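Local coordinates for galactose-1-phosphate uridylyltransferase (PDB 6K9Z), which probably transfers uridylyl groups between UDP-glucose and hexose 1-phosphates in carbohydrate metabolism, as a zinc-binding member of the type 1 galactose-1-phosphate uridylyltransferase family, at residues V55-P60 with P72-S77; L171-V176 with Y262-F267; N187-A192 with P208-S213. The protein carries 1 engineered substitution. All coordinates share one frame; numbering follows the deposited sequence.

Interaction 1 (V55-P60 with P72-S77); sequences VTENPP and PARGSS
The guanidinium of Arg74 has the backbone carbonyl of Glu57 over one face, with Glu57 O 3.0 Å from Arg74 NE but badly angled for a hydrogen bond. Beside it the carboxylate of Glu57 runs the same way as the arginine, its plane turned 64° from the guanidinium, and Arg74 NH2 reaches Glu57 OE2 at 3.4 Å in a long salt bridge whose hydrogen bond is weak. A bend at chi2 (51°) in the Arg74 chain, whose CG stands anti to the backbone N, brings CD and NE against Glu57 O. The backbones are held more firmly: Thr56 N donates to Ala73 O at 2.9 Å in a nearly straight bond, and Gly75 N returns one of 3.0 Å to Thr56 O. Toward Pro72, Pro59 lays its CB 3.4 Å from Ala73 O and its CG 3.9 Å from Pro72 CB. On the buried side Val55 CG2 presses against the backbone of Gly75 and Ser76, coming 3.4 Å from Ser76 O, and a water joins Val55 O to Ser77 N. Ser77 also packs on Asn50 and Tyr144, two residues that bind UDP. The backbone pairing amounts to a single beta bridge, Thr56 with Arg74, beside an inverse gamma turn centred on Ala73, at the entry to strand 76-81 in the N-terminal HIT-clan domain.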
loop_
_atom_site.group_PDB
_atom_site.type_symbol
_atom_site.label_atom_id
_atom_site.label_comp_id
_atom_site.label_asym_id
_atom_site.label_seq_id
_atom_site.Cartn_x
_atom_site.Cartn_y
_atom_site.Cartn_z
ATOM N N VAL A 55 -6.718 -16.777 -8.501
ATOM C CA VAL A 55 -6.044 -17.556 -9.580
ATOM C C VAL A 55 -6.567 -18.999 -9.526
ATOM O O VAL A 55 -6.904 -19.464 -8.425
ATOM C CB VAL A 55 -4.510 -17.505 -9.442
ATOM C CG1 VAL A 55 -3.939 -16.195 -9.959
ATOM C CG2 VAL A 55 -4.067 -17.755 -8.010
ATOM N N THR A 56 -6.647 -19.664 -10.681
ATOM C CA THR A 56 -7.133 -21.068 -10.749
ATOM C C THR A 56 -6.311 -21.870 -11.762
ATOM O O THR A 56 -5.621 -21.263 -12.595
ATOM C CB THR A 56 -8.623 -21.177 -11.104
ATOM O OG1 THR A 56 -9.028 -20.058 -11.891
ATOM C CG2 THR A 56 -9.513 -21.309 -9.890
ATOM N N GLU A 57 -6.391 -23.195 -11.656
ATOM C CA GLU A 57 -5.678 -24.129 -12.562
ATOM C C GLU A 57 -6.190 -23.939 -13.994
ATOM O O GLU A 57 -5.401 -24.148 -14.926
ATOM C CB GLU A 57 -5.873 -25.572 -12.097
ATOM C CG GLU A 57 -5.144 -26.582 -12.958
ATOM C CD GLU A 57 -3.668 -26.734 -12.642
ATOM O OE1 GLU A 57 -3.173 -25.987 -11.776
ATOM O OE2 GLU A 57 -3.016 -27.593 -13.267
ATOM N N ASN A 58 -7.474 -23.609 -14.158
ATOM C CA ASN A 58 -8.043 -23.490 -15.526
ATOM C C ASN A 58 -8.702 -22.117 -15.717
ATOM O O ASN A 58 -9.942 -22.057 -15.785
ATOM C CB ASN A 58 -9.058 -24.608 -15.767
ATOM C CG ASN A 58 -9.757 -24.495 -17.102
ATOM O OD1 ASN A 58 -9.130 -24.177 -18.104
ATOM N ND2 ASN A 58 -11.053 -24.755 -17.119
ATOM N N PRO A 59 -7.886 -21.064 -15.808
ATOM C CA PRO A 59 -8.396 -19.705 -16.003
ATOM C C PRO A 59 -8.910 -19.498 -17.434
ATOM O O PRO A 59 -8.380 -20.106 -18.339
ATOM C CB PRO A 59 -7.148 -18.845 -15.794
ATOM C CG PRO A 59 -6.074 -19.656 -16.453
ATOM C CD PRO A 59 -6.457 -21.089 -16.148
ATOM N N PRO A 60 -9.920 -18.644 -17.598
ATOM C CA PRO A 60 -10.438 -18.363 -18.931
ATOM C C PRO A 60 -9.454 -17.509 -19.756
ATOM O O PRO A 60 -8.440 -16.986 -19.234
ATOM C CB PRO A 60 -11.748 -17.619 -18.661
ATOM C CG PRO A 60 -11.449 -16.912 -17.364
ATOM C CD PRO A 60 -10.573 -17.832 -16.557
ATOM N N PRO A 72 -3.136 -14.842 -18.294
ATOM C CA PRO A 72 -4.083 -15.765 -17.679
ATOM C C PRO A 72 -3.846 -15.841 -16.163
ATOM O O PRO A 72 -2.717 -15.855 -15.736
ATOM C CB PRO A 72 -3.788 -17.114 -18.350
ATOM C CG PRO A 72 -3.269 -16.723 -19.705
ATOM C CD PRO A 72 -2.454 -15.478 -19.424
ATOM N N ALA A 73 -4.944 -15.862 -15.413
ATOM C CA ALA A 73 -4.965 -15.968 -13.931
ATOM C C ALA A 73 -4.729 -17.422 -13.549
ATOM O O ALA A 73 -5.546 -18.061 -12.851
ATOM C CB ALA A 73 -6.250 -15.437 -13.399
ATOM N N ARG A 74 -3.575 -17.931 -13.962
ATOM C CA ARG A 74 -3.194 -19.349 -13.799
ATOM C C ARG A 74 -2.415 -19.528 -12.489
ATOM O O ARG A 74 -1.359 -18.883 -12.328
ATOM C CB ARG A 74 -2.336 -19.788 -14.992
ATOM C CG ARG A 74 -1.831 -21.217 -14.941
ATOM C CD ARG A 74 -2.916 -22.225 -14.677
ATOM N NE ARG A 74 -2.418 -23.605 -14.654
ATOM C CZ ARG A 74 -2.156 -24.320 -15.729
ATOM N NH1 ARG A 74 -2.351 -23.798 -16.925
ATOM N NH2 ARG A 74 -1.697 -25.548 -15.619
ATOM N N GLY A 75 -2.899 -20.412 -11.627
ATOM C CA GLY A 75 -2.322 -20.619 -10.293
ATOM C C GLY A 75 -3.286 -21.262 -9.333
ATOM O O GLY A 75 -4.185 -22.006 -9.777
ATOM N N SER A 76 -3.003 -21.112 -8.045
ATOM C CA SER A 76 -3.811 -21.684 -6.946
ATOM C C SER A 76 -3.916 -20.614 -5.882
ATOM O O SER A 76 -2.906 -19.909 -5.613
ATOM C CB SER A 76 -3.232 -22.931 -6.334
ATOM O OG SER A 76 -2.912 -23.859 -7.320
ATOM N N SER A 77 -5.083 -20.530 -5.281
ATOM C CA SER A 77 -5.332 -19.688 -4.087
ATOM C C SER A 77 -5.808 -20.632 -2.984
ATOM O O SER A 77 -6.789 -21.359 -3.220
ATOM C CB SER A 77 -6.301 -18.632 -4.377
ATOM O OG SER A 77 -6.611 -17.965 -3.177
HETATM O O HOH W 1 -7.168 -21.805 -6.796
HETATM O O HOH W 2 -7.416 -15.639 -17.132
#

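Interaction 2 (L171-V176 with Y262-F267); sequences LHCRIV and YYHLHF. With ZN (zinc ion), chain D; FE (Fe (III) ion), chain E.
His172 and Cys173, at the start of helix 171-178, meet His264 and His266 at a Cys2His2 zinc site of the CxxC type; His266, two residues on from the zinc ligand His264, binds iron instead. Metal bonds come first: Cys173 SG and His264 ND1 each bind the same zinc at 2.3 Å, and Cys170 and His211 complete the four ligands. The sulfur lies at the edge of the His264 ring, in its plane. His266 NE2 binds the Fe (III) ion with Glu156, His252, Glu268 and a water. Packing forms the second group. His172 and His264 slide past each other in opposite directions, their CB atoms only 3.3 Å apart, and His264 N lies over a face of the His172 ring. That ring, its CG anti to the carbonyl carbon (chi1 -59°), lies against His264, His266 and Tyr263; its NE2 comes 3.4 Å from Tyr263 CD1, the two planes 87° apart, and its CE1 comes 3.7 Å from His266 CE1. Hydrogen bonds are the third kind. Around the rings, Tyr207 OH is hydrogen-bonded to His172 ND1, Pro208 O to His264 NE2 and Glu156 to Tyr263 OH, while Phe8 of the second subunit stacks on His172. A water links Leu171 N to Tyr262 O, and the iron ligand is fixed in rotation by His266 ND1, which donates to His264 O at 2.8 Å, the acceptor almost exactly in the imidazole plane.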
loop_
_atom_site.group_PDB
_atom_site.type_symbol
_atom_site.label_atom_id
_atom_site.label_comp_id
_atom_site.label_asym_id
_atom_site.label_seq_id
_atom_site.Cartn_x
_atom_site.Cartn_y
_atom_site.Cartn_z
ATOM N N LEU A 171 23.390 -8.573 0.352
ATOM C CA LEU A 171 23.084 -7.369 1.188
ATOM C C LEU A 171 22.294 -7.783 2.433
ATOM O O LEU A 171 22.585 -7.274 3.518
ATOM C CB LEU A 171 22.271 -6.330 0.419
ATOM C CG LEU A 171 21.953 -5.060 1.216
ATOM C CD1 LEU A 171 23.184 -4.458 1.881
ATOM C CD2 LEU A 171 21.286 -4.058 0.304
ATOM N N HIS A 172 21.370 -8.735 2.281
ATOM C CA HIS A 172 20.552 -9.200 3.433
ATOM C C HIS A 172 21.473 -9.812 4.493
ATOM O O HIS A 172 21.262 -9.562 5.684
ATOM C CB HIS A 172 19.513 -10.230 2.975
ATOM C CG HIS A 172 18.565 -9.726 1.942
ATOM N ND1 HIS A 172 17.346 -9.178 2.271
ATOM C CD2 HIS A 172 18.643 -9.700 0.596
ATOM C CE1 HIS A 172 16.716 -8.829 1.171
ATOM N NE2 HIS A 172 17.487 -9.143 0.132
ATOM N N CYS A 173 22.464 -10.585 4.054
ATOM C CA CYS A 173 23.418 -11.233 4.996
ATOM C C CYS A 173 24.107 -10.099 5.814
ATOM O O CYS A 173 24.322 -10.230 7.078
ATOM C CB CYS A 173 24.440 -12.084 4.238
ATOM S SG CYS A 173 23.858 -13.788 3.918
ATOM N N ARG A 174 24.512 -9.051 5.111
ATOM C CA ARG A 174 25.269 -7.907 5.727
ATOM C C ARG A 174 24.360 -7.229 6.763
ATOM O O ARG A 174 24.809 -6.933 7.854
ATOM C CB ARG A 174 25.741 -6.976 4.619
ATOM C CG ARG A 174 26.673 -7.647 3.615
ATOM C CD ARG A 174 28.085 -7.833 4.157
ATOM N NE ARG A 174 28.528 -6.657 4.912
ATOM C CZ ARG A 174 28.733 -5.414 4.424
ATOM N NH1 ARG A 174 28.514 -5.143 3.146
ATOM N NH2 ARG A 174 29.147 -4.443 5.235
ATOM N N ILE A 175 23.110 -6.986 6.413
ATOM C CA ILE A 175 22.135 -6.337 7.335
ATOM C C ILE A 175 21.906 -7.219 8.578
ATOM O O ILE A 175 22.031 -6.735 9.738
ATOM C CB ILE A 175 20.851 -5.977 6.578
ATOM C CG1 ILE A 175 21.079 -4.830 5.603
ATOM C CG2 ILE A 175 19.756 -5.656 7.588
ATOM C CD1 ILE A 175 19.923 -4.544 4.658
ATOM N N VAL A 176 21.697 -8.529 8.359
ATOM C CA VAL A 176 21.389 -9.453 9.480
ATOM C C VAL A 176 22.590 -9.471 10.432
ATOM O O VAL A 176 22.358 -9.434 11.637
ATOM C CB VAL A 176 21.049 -10.856 8.936
ATOM C CG1 VAL A 176 20.981 -11.887 10.046
ATOM C CG2 VAL A 176 19.765 -10.837 8.118
ATOM N N TYR A 262 21.730 -14.172 -4.164
ATOM C CA TYR A 262 21.688 -12.688 -4.015
ATOM C C TYR A 262 20.453 -12.256 -3.227
ATOM O O TYR A 262 20.387 -11.068 -2.791
ATOM C CB TYR A 262 21.665 -11.975 -5.367
ATOM C CG TYR A 262 20.592 -12.441 -6.319
ATOM C CD1 TYR A 262 20.846 -13.485 -7.202
ATOM C CD2 TYR A 262 19.332 -11.849 -6.332
ATOM C CE1 TYR A 262 19.882 -13.938 -8.080
ATOM C CE2 TYR A 262 18.350 -12.317 -7.192
ATOM C CZ TYR A 262 18.634 -13.348 -8.062
ATOM O OH TYR A 262 17.692 -13.812 -8.924
ATOM N N TYR A 263 19.512 -13.176 -3.060
ATOM C CA TYR A 263 18.301 -12.888 -2.264
ATOM C C TYR A 263 18.189 -13.869 -1.111
ATOM O O TYR A 263 18.724 -14.973 -1.146
ATOM C CB TYR A 263 17.061 -12.883 -3.142
ATOM C CG TYR A 263 15.848 -12.217 -2.514
ATOM C CD1 TYR A 263 15.816 -10.851 -2.313
ATOM C CD2 TYR A 263 14.682 -12.926 -2.244
ATOM C CE1 TYR A 263 14.680 -10.199 -1.847
ATOM C CE2 TYR A 263 13.549 -12.293 -1.726
ATOM C CZ TYR A 263 13.551 -10.929 -1.538
ATOM O OH TYR A 263 12.399 -10.317 -1.089
ATOM N N HIS A 264 17.668 -13.329 -0.008
ATOM C CA HIS A 264 17.568 -13.993 1.317
ATOM C C HIS A 264 16.120 -13.904 1.811
ATOM O O HIS A 264 15.605 -12.778 1.901
ATOM C CB HIS A 264 18.542 -13.245 2.237
ATOM C CG HIS A 264 18.941 -13.917 3.505
ATOM N ND1 HIS A 264 20.237 -13.874 3.968
ATOM C CD2 HIS A 264 18.228 -14.572 4.442
ATOM C CE1 HIS A 264 20.313 -14.499 5.119
ATOM N NE2 HIS A 264 19.096 -14.936 5.432
ATOM N N LEU A 265 15.574 -15.098 2.239
ATOM C CA LEU A 265 14.137 -15.037 2.541
ATOM C C LEU A 265 13.956 -14.318 3.864
ATOM O O LEU A 265 14.896 -14.323 4.750
ATOM C CB LEU A 265 13.508 -16.426 2.592
ATOM C CG LEU A 265 14.012 -17.403 3.640
ATOM C CD1 LEU A 265 13.442 -17.191 5.029
ATOM C CD2 LEU A 265 13.659 -18.841 3.204
ATOM N N HIS A 266 12.838 -13.763 4.164
ATOM C CA HIS A 266 12.554 -13.098 5.465
ATOM C C HIS A 266 11.039 -12.979 5.595
ATOM O O HIS A 266 10.362 -12.823 4.523
ATOM C CB HIS A 266 13.256 -11.735 5.565
ATOM C CG HIS A 266 13.098 -10.877 4.338
ATOM N ND1 HIS A 266 13.828 -11.096 3.158
ATOM C CD2 HIS A 266 12.339 -9.790 4.107
ATOM C CE1 HIS A 266 13.487 -10.176 2.262
ATOM N NE2 HIS A 266 12.634 -9.333 2.819
ATOM N N PHE A 267 10.533 -13.007 6.822
ATOM C CA PHE A 267 9.147 -12.643 7.141
ATOM C C PHE A 267 9.114 -11.152 7.476
ATOM O O PHE A 267 9.985 -10.693 8.233
ATOM C CB PHE A 267 8.587 -13.491 8.266
ATOM C CG PHE A 267 8.385 -14.936 7.890
ATOM C CD1 PHE A 267 9.465 -15.817 7.925
ATOM C CD2 PHE A 267 7.156 -15.398 7.485
ATOM C CE1 PHE A 267 9.283 -17.165 7.620
ATOM C CE2 PHE A 267 6.975 -16.745 7.223
ATOM C CZ PHE A 267 8.042 -17.605 7.195
HETATM ZN ZN ZN D . 22.033 -13.654 2.498
HETATM FE FE FE E . 11.396 -7.674 2.026
HETATM O O HOH W 3 22.030 -8.956 -2.250
HETATM O O HOH W 4 12.986 -6.203 2.578
#

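Interaction 3 (N187-A192 with P208-S213); sequences NRNWKA and PKRHRS. With ZN (zinc ion), chain D.
An antiparallel, non-hydrogen-bonded pair, Trp190 with Pro208, brings strand 190-193 against the end of strand 202-208, just where the chain turns off toward the zinc ligand His211. Pro208 lies over one face of the indole in a CH-pi contact, its CB 3.8 Å from the centroid of the six-membered ring of Trp190 and 14° off the normal, while Pro208 CD reaches Trp190 CZ3 at 3.6 Å. Next along the chain, Lys209 N donates to Asn189 O at 2.9 Å. The extended side chain of Lys209 then runs beside the 187-190 backbone, past Lys191 CG, until NZ meets Asn187 O at 2.7 Å, nearly in line with the carbonyl. With only a methyl group, as in an alanine at this position, Asn187 O is likely to lose its ammonium partner and a gap to open beside Lys191 CG. Asn187 also folds its own loop, as its OD1 accepts from Asn189 N in an Asx turn. A bend at chi3 (-80°) turns Arg210 so that NH1, standing above the amide carbonyl plane, gives Asn189 OD1 a 2.8 Å hydrogen bond. A water joins Asn189 O to Arg210 N. Around this, helix 220-240 packs on Trp190 through Asp225 and Leu226; Asp225 takes Asn187 ND2 on its backbone O and Asn189 ND2 on its carboxylate OD2. Strand 183-186 flanks Lys191, and Ile206 of strand 202-208 touches Trp190.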
loop_
_atom_site.group_PDB
_atom_site.type_symbol
_atom_site.label_atom_id
_atom_site.label_comp_id
_atom_site.label_asym_id
_atom_site.label_seq_id
_atom_site.Cartn_x
_atom_site.Cartn_y
_atom_site.Cartn_z
ATOM N N ASN A 187 17.411 -16.407 18.145
ATOM C CA ASN A 187 17.689 -17.792 18.590
ATOM C C ASN A 187 18.883 -18.312 17.774
ATOM O O ASN A 187 19.613 -17.517 17.142
ATOM C CB ASN A 187 16.448 -18.679 18.716
ATOM C CG ASN A 187 15.691 -18.860 17.421
ATOM O OD1 ASN A 187 16.263 -18.738 16.347
ATOM N ND2 ASN A 187 14.410 -19.163 17.525
ATOM N N ARG A 188 19.117 -19.610 17.815
ATOM C CA ARG A 188 20.317 -20.114 17.110
ATOM C C ARG A 188 20.170 -19.904 15.617
ATOM O O ARG A 188 21.230 -19.894 14.994
ATOM C CB ARG A 188 20.537 -21.599 17.390
ATOM C CG ARG A 188 20.952 -21.841 18.827
ATOM C CD ARG A 188 21.042 -23.294 19.157
ATOM N NE ARG A 188 21.599 -23.432 20.486
ATOM C CZ ARG A 188 22.106 -24.550 20.962
ATOM N NH1 ARG A 188 22.041 -25.639 20.220
ATOM N NH2 ARG A 188 22.674 -24.605 22.165
ATOM N N ASN A 189 18.948 -19.802 15.073
ATOM C CA ASN A 189 18.788 -19.866 13.593
ATOM C C ASN A 189 18.152 -18.592 13.025
ATOM O O ASN A 189 18.150 -18.483 11.766
ATOM C CB ASN A 189 18.057 -21.120 13.140
ATOM C CG ASN A 189 18.978 -22.330 13.173
ATOM O OD1 ASN A 189 19.981 -22.304 12.470
ATOM N ND2 ASN A 189 18.683 -23.372 13.948
ATOM N N TRP A 190 17.622 -17.710 13.866
ATOM C CA TRP A 190 16.795 -16.543 13.410
ATOM C C TRP A 190 17.135 -15.274 14.196
ATOM O O TRP A 190 17.523 -15.350 15.372
ATOM C CB TRP A 190 15.312 -16.854 13.474
ATOM C CG TRP A 190 14.960 -18.018 12.606
ATOM C CD1 TRP A 190 15.025 -19.335 12.959
ATOM C CD2 TRP A 190 14.525 -17.983 11.233
ATOM N NE1 TRP A 190 14.691 -20.122 11.898
ATOM C CE2 TRP A 190 14.339 -19.332 10.838
ATOM C CE3 TRP A 190 14.104 -16.962 10.366
ATOM C CZ2 TRP A 190 13.883 -19.669 9.563
ATOM C CZ3 TRP A 190 13.689 -17.298 9.097
ATOM C CH2 TRP A 190 13.577 -18.633 8.710
ATOM N N LYS A 191 17.085 -14.138 13.493
ATOM C CA LYS A 191 17.141 -12.808 14.108
ATOM C C LYS A 191 15.858 -12.070 13.702
ATOM O O LYS A 191 15.531 -12.028 12.490
ATOM C CB LYS A 191 18.312 -12.009 13.532
ATOM C CG LYS A 191 19.635 -12.252 14.143
ATOM C CD LYS A 191 20.495 -10.944 13.939
ATOM C CE LYS A 191 21.776 -10.995 14.690
ATOM N NZ LYS A 191 22.587 -9.788 14.436
ATOM N N ALA A 192 15.201 -11.466 14.672
ATOM C CA ALA A 192 14.041 -10.576 14.484
ATOM C C ALA A 192 14.438 -9.162 14.918
ATOM O O ALA A 192 14.923 -9.005 16.035
ATOM C CB ALA A 192 12.943 -11.102 15.369
ATOM N N PRO A 208 16.602 -15.695 8.593
ATOM C CA PRO A 208 17.472 -16.794 9.004
ATOM C C PRO A 208 18.920 -16.286 9.026
ATOM O O PRO A 208 19.335 -15.454 8.190
ATOM C CB PRO A 208 17.218 -17.847 7.916
ATOM C CG PRO A 208 16.947 -17.021 6.664
ATOM C CD PRO A 208 16.252 -15.760 7.171
ATOM N N LYS A 209 19.679 -16.785 10.010
ATOM C CA LYS A 209 21.091 -16.390 10.170
ATOM C C LYS A 209 21.911 -17.024 9.037
ATOM O O LYS A 209 22.917 -16.437 8.673
ATOM C CB LYS A 209 21.574 -16.823 11.553
ATOM C CG LYS A 209 21.070 -15.916 12.668
ATOM C CD LYS A 209 21.346 -16.458 14.067
ATOM C CE LYS A 209 21.120 -15.410 15.137
ATOM N NZ LYS A 209 21.669 -15.837 16.451
ATOM N N ARG A 210 21.546 -18.222 8.598
ATOM C CA ARG A 210 22.150 -18.854 7.410
ATOM C C ARG A 210 21.465 -18.286 6.175
ATOM O O ARG A 210 20.269 -18.028 6.249
ATOM C CB ARG A 210 22.099 -20.382 7.504
ATOM C CG ARG A 210 23.223 -20.938 8.366
ATOM C CD ARG A 210 23.195 -22.454 8.327
ATOM N NE ARG A 210 22.133 -22.812 9.262
ATOM C CZ ARG A 210 21.879 -24.030 9.729
ATOM N NH1 ARG A 210 20.895 -24.191 10.601
ATOM N NH2 ARG A 210 22.598 -25.068 9.319
ATOM N N HIS A 211 22.230 -18.055 5.119
ATOM C CA HIS A 211 21.637 -17.592 3.832
ATOM C C HIS A 211 20.727 -18.701 3.320
ATOM O O HIS A 211 21.224 -19.790 2.943
ATOM C CB HIS A 211 22.702 -17.227 2.797
ATOM C CG HIS A 211 22.108 -16.709 1.522
ATOM N ND1 HIS A 211 21.881 -15.338 1.292
ATOM C CD2 HIS A 211 21.661 -17.380 0.426
ATOM C CE1 HIS A 211 21.378 -15.224 0.047
ATOM N NE2 HIS A 211 21.221 -16.455 -0.488
ATOM N N ARG A 212 19.420 -18.444 3.326
ATOM C CA ARG A 212 18.409 -19.306 2.689
ATOM C C ARG A 212 17.544 -18.393 1.832
ATOM O O ARG A 212 17.246 -17.280 2.320
ATOM C CB ARG A 212 17.530 -19.925 3.759
ATOM C CG ARG A 212 18.294 -20.697 4.835
ATOM C CD ARG A 212 18.909 -21.923 4.315
ATOM N NE ARG A 212 19.359 -22.804 5.409
ATOM C CZ ARG A 212 20.192 -23.811 5.233
ATOM N NH1 ARG A 212 20.722 -24.014 4.043
ATOM N NH2 ARG A 212 20.550 -24.586 6.238
ATOM N N SER A 213 17.141 -18.843 0.653
ATOM C CA SER A 213 16.256 -18.023 -0.213
ATOM C C SER A 213 14.883 -18.652 -0.454
ATOM O O SER A 213 13.978 -17.890 -0.918
ATOM C CB SER A 213 16.951 -17.713 -1.527
ATOM O OG SER A 213 17.444 -18.881 -2.131
HETATM ZN ZN ZN D . 22.033 -13.654 2.498
HETATM O O HOH W 5 19.428 -20.083 9.699
#

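In the fold
The three contacts illustrate how chemistry follows position along one nine-stranded antiparallel sheet. Interaction 1, in the N-terminal domain, is partly buried: backbone bonds, proline packing and a long ion pair tie a loop to the entry of strand 76-81, near UDP. Interactions 2 and 3 lie in the C-terminal domain, their centres about 9 Å apart, and share the zinc ion, to which 2 gives a cysteine and a histidine and 3 another histidine. Interaction 2 is buried and built on metal bonds and rings; interaction 3, nested inside its loop, pairs a buried indole with the more exposed polar groups of Lys209 and Arg210. Interaction 1 stays about 17 Å from interaction 2 between nearest atoms.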